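PDB 4OCI: calmodulin, putative from Entamoeba histolytica, which binds calcium through an EF-hand and is probably a calmodulin-like signalling protein involved in initiating phagocytosis of human erythrocytes. Local coordinates for residues E98-L103 and I124-V129. Sequence-based numbering, arbitrary orientation.
Sequences ELRRIL and IDEQGV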
ATOM      1  N   GLU A  98      -1.766 -31.025  -2.281  1.00 21.91           N
ATOM      2  CA  GLU A  98      -2.881 -30.711  -3.184  1.00 23.60           C
ATOM      3  C   GLU A  98      -3.253 -29.196  -3.060  1.00 24.02           C
ATOM      4  O   GLU A  98      -3.626 -28.527  -4.039  1.00 24.88           O
ATOM      5  CB  GLU A  98      -4.096 -31.567  -2.912  1.00 22.23           C
ATOM      6  CG  GLU A  98      -3.882 -33.072  -3.294  1.00 30.85           C
ATOM      7  CD  GLU A  98      -3.827 -33.262  -4.856  1.00 43.33           C
ATOM      8  OE1 GLU A  98      -4.569 -32.505  -5.586  1.00 45.75           O
ATOM      9  OE2 GLU A  98      -3.058 -34.143  -5.357  1.00 47.03           O
ATOM     10  N   LEU A  99      -3.239 -28.688  -1.844  1.00 23.17           N
ATOM     11  CA  LEU A  99      -3.262 -27.223  -1.653  1.00 23.21           C
ATOM     12  C   LEU A  99      -2.177 -26.501  -2.467  1.00 21.87           C
ATOM     13  O   LEU A  99      -2.465 -25.514  -3.080  1.00 23.56           O
ATOM     14  CB  LEU A  99      -3.059 -26.887  -0.189  1.00 20.65           C
ATOM     15  CG  LEU A  99      -3.269 -25.373   0.067  1.00 24.87           C
ATOM     16  CD1 LEU A  99      -4.602 -24.787  -0.524  1.00 26.07           C
ATOM     17  CD2 LEU A  99      -3.102 -25.011   1.522  1.00 23.33           C
ATOM     18  N   ARG A 100      -0.930 -26.946  -2.381  1.00 22.21           N
ATOM     19  CA  ARG A 100       0.157 -26.427  -3.238  1.00 24.21           C
ATOM     20  C   ARG A 100      -0.237 -26.444  -4.678  1.00 24.72           C
ATOM     21  O   ARG A 100      -0.049 -25.438  -5.364  1.00 27.83           O
ATOM     22  CB  ARG A 100       1.483 -27.187  -3.018  1.00 23.00           C
ATOM     23  CG  ARG A 100       2.688 -26.724  -3.867  1.00 25.51           C
ATOM     24  CD  ARG A 100       3.939 -27.594  -3.614  1.00 27.34           C
ATOM     25  NE  ARG A 100       4.595 -27.306  -2.311  1.00 29.24           N
ATOM     26  CZ  ARG A 100       5.412 -26.282  -2.083  1.00 30.32           C
ATOM     27  NH1 ARG A 100       5.671 -25.352  -3.030  1.00 32.00           N
ATOM     28  NH2 ARG A 100       5.953 -26.137  -0.877  1.00 34.19           N
ATOM     29  N   ARG A 101      -0.780 -27.540  -5.190  1.00 25.41           N
ATOM     30  CA  ARG A 101      -1.252 -27.563  -6.583  1.00 26.80           C
ATOM     31  C   ARG A 101      -2.261 -26.443  -6.886  1.00 27.20           C
ATOM     32  O   ARG A 101      -2.137 -25.719  -7.910  1.00 28.87           O
ATOM     33  CB  ARG A 101      -1.818 -28.951  -7.027  1.00 27.53           C
ATOM     34  CG  ARG A 101      -2.159 -29.005  -8.521  1.00 30.19           C
ATOM     35  CD  ARG A 101      -2.824 -30.336  -8.898  1.00 30.94           C
ATOM     36  NE  ARG A 101      -3.836 -30.621  -7.863  1.00 33.33           N
ATOM     37  CZ  ARG A 101      -5.079 -30.086  -7.795  1.00 35.77           C
ATOM     38  NH1 ARG A 101      -5.513 -29.243  -8.737  1.00 33.50           N
ATOM     39  NH2 ARG A 101      -5.904 -30.379  -6.762  1.00 34.31           N
ATOM     40  N   ILE A 102      -3.255 -26.328  -6.022  1.00 24.97           N
ATOM     41  CA  ILE A 102      -4.364 -25.417  -6.224  1.00 27.21           C
ATOM     42  C   ILE A 102      -3.862 -23.994  -6.272  1.00 26.25           C
ATOM     43  O   ILE A 102      -4.273 -23.218  -7.121  1.00 28.26           O
ATOM     44  CB  ILE A 102      -5.352 -25.450  -5.031  1.00 27.58           C
ATOM     45  CG1 ILE A 102      -5.965 -26.832  -4.787  1.00 30.91           C
ATOM     46  CG2 ILE A 102      -6.435 -24.286  -5.134  1.00 24.29           C
ATOM     47  CD1 ILE A 102      -6.724 -27.310  -5.831  1.00 37.15           C
ATOM     48  N   LEU A 103      -3.026 -23.638  -5.312  1.00 26.23           N
ATOM     49  CA  LEU A 103      -2.460 -22.295  -5.181  1.00 28.38           C
ATOM     50  C   LEU A 103      -1.510 -22.021  -6.356  1.00 31.43           C
ATOM     51  O   LEU A 103      -1.388 -20.871  -6.787  1.00 34.03           O
ATOM     52  CB  LEU A 103      -1.704 -22.115  -3.836  1.00 25.84           C
ATOM     53  CG  LEU A 103      -2.505 -22.143  -2.521  1.00 26.66           C
ATOM     54  CD1 LEU A 103      -1.565 -22.282  -1.322  1.00 23.19           C
ATOM     55  CD2 LEU A 103      -3.331 -20.865  -2.368  1.00 27.74           C
ATOM     56  N   ILE A 124       2.736 -25.958   8.273  1.00 32.71           N
ATOM     57  CA  ILE A 124       2.041 -26.936   7.468  1.00 30.77           C
ATOM     58  C   ILE A 124       3.202 -27.806   6.961  1.00 31.79           C
ATOM     59  O   ILE A 124       4.170 -27.265   6.403  1.00 30.42           O
ATOM     60  CB  ILE A 124       1.291 -26.235   6.307  1.00 30.65           C
ATOM     61  CG1 ILE A 124       0.014 -25.530   6.802  1.00 26.28           C
ATOM     62  CG2 ILE A 124       1.013 -27.261   5.151  1.00 29.77           C
ATOM     63  CD1 ILE A 124      -0.691 -24.771   5.708  1.00 23.49           C
ATOM     64  N   ASP A 125       3.130 -29.133   7.148  1.00 33.37           N
ATOM     65  CA  ASP A 125       4.176 -29.970   6.502  1.00 35.39           C
ATOM     66  C   ASP A 125       3.778 -30.402   5.148  1.00 34.26           C
ATOM     67  O   ASP A 125       2.640 -30.789   4.929  1.00 33.72           O
ATOM     68  CB  ASP A 125       4.584 -31.229   7.269  1.00 37.13           C
ATOM     69  CG  ASP A 125       5.835 -31.952   6.591  1.00 46.51           C
ATOM     70  OD1 ASP A 125       7.003 -31.390   6.661  1.00 53.91           O
ATOM     71  OD2 ASP A 125       5.666 -33.070   5.971  1.00 50.97           O
ATOM     72  N   GLU A 126       4.760 -30.442   4.268  1.00 34.35           N
ATOM     73  CA  GLU A 126       4.604 -30.825   2.859  1.00 35.59           C
ATOM     74  C   GLU A 126       4.007 -32.215   2.608  1.00 33.15           C
ATOM     75  O   GLU A 126       3.303 -32.416   1.636  1.00 31.52           O
ATOM     76  CB  GLU A 126       5.990 -30.763   2.171  1.00 37.53           C
ATOM     77  CG  GLU A 126       5.908 -30.392   0.685  1.00 45.89           C
ATOM     78  CD  GLU A 126       4.959 -29.195   0.369  1.00 54.34           C
ATOM     79  OE1 GLU A 126       5.193 -28.082   0.920  1.00 53.80           O
ATOM     80  OE2 GLU A 126       4.013 -29.396  -0.455  1.00 56.33           O
ATOM     81  N   GLN A 127       4.312 -33.164   3.489  1.00 32.73           N
ATOM     82  CA  GLN A 127       3.729 -34.505   3.434  1.00 33.28           C
ATOM     83  C   GLN A 127       2.463 -34.714   4.286  1.00 31.67           C
ATOM     84  O   GLN A 127       1.982 -35.845   4.447  1.00 31.14           O
ATOM     85  CB  GLN A 127       4.796 -35.539   3.786  1.00 33.30           C
ATOM     86  CG  GLN A 127       5.949 -35.593   2.741  1.00 42.61           C
ATOM     87  CD  GLN A 127       7.060 -34.468   2.908  1.00 54.46           C
ATOM     88  OE1 GLN A 127       7.260 -33.900   4.021  1.00 59.00           O
ATOM     89  NE2 GLN A 127       7.781 -34.152   1.790  1.00 56.00           N
ATOM     90  N   GLY A 128       1.901 -33.631   4.817  1.00 29.42           N
ATOM     91  CA  GLY A 128       0.807 -33.760   5.758  1.00 26.87           C
ATOM     92  C   GLY A 128      -0.482 -33.170   5.182  1.00 24.99           C
ATOM     93  O   GLY A 128      -0.626 -33.066   3.943  1.00 24.50           O
ATOM     94  N   VAL A 129      -1.386 -32.792   6.092  1.00 23.41           N
ATOM     95  CA  VAL A 129      -2.687 -32.305   5.726  1.00 22.84           C
ATOM     96  C   VAL A 129      -2.829 -30.854   6.174  1.00 22.48           C
ATOM     97  O   VAL A 129      -2.077 -30.352   7.006  1.00 21.82           O
ATOM     98  CB  VAL A 129      -3.846 -33.205   6.294  1.00 23.60           C
ATOM     99  CG1 VAL A 129      -3.686 -34.681   5.858  1.00 21.88           C
ATOM    100  CG2 VAL A 129      -3.992 -33.136   7.834  1.00 22.45           C
TER
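Arg100 and Glu126 show how one bidentate salt bridge can tie a loop to a helix. From CB the arginine runs out extended, CG anti to the backbone N (chi1 180°), and bends at chi3, which brings its NE-H edge round to the carboxylate. Arg100 CD lies 3.6 Å from Glu126 OE2. Beyond it Arg100 NE donates to Glu126 OE2 over 2.9 Å. Arg100 CZ lies 3.5 Å from Glu126 OE1, and Arg100 NH2 reaches Glu126 OE1 at 2.8 Å in a nearly straight bond (170°), also bonding to Thr116 OG1. NH1, at the far corner, donates to Gln112 O, so helix 112-122 shares in fixing the rotation of the guanidinium.

The pairing of the two C-terminal helix-loop-helix units sets this contact: helix 96-106 closes the first, and 124-129 lies in the loop of the second, leading into strand 129-131, which pairs antiparallel with 93-95. In that loop a type I turn from Asp125 to Gly128 and an Asx turn, with Gln127 N donating to Asp125 OD2, shape the backbone around Glu126. The carboxylate oxygens lie in the guanidinium plane, but the carboxylate itself is tilted 56° from it, and each oxygen is therefore met from above its own plane.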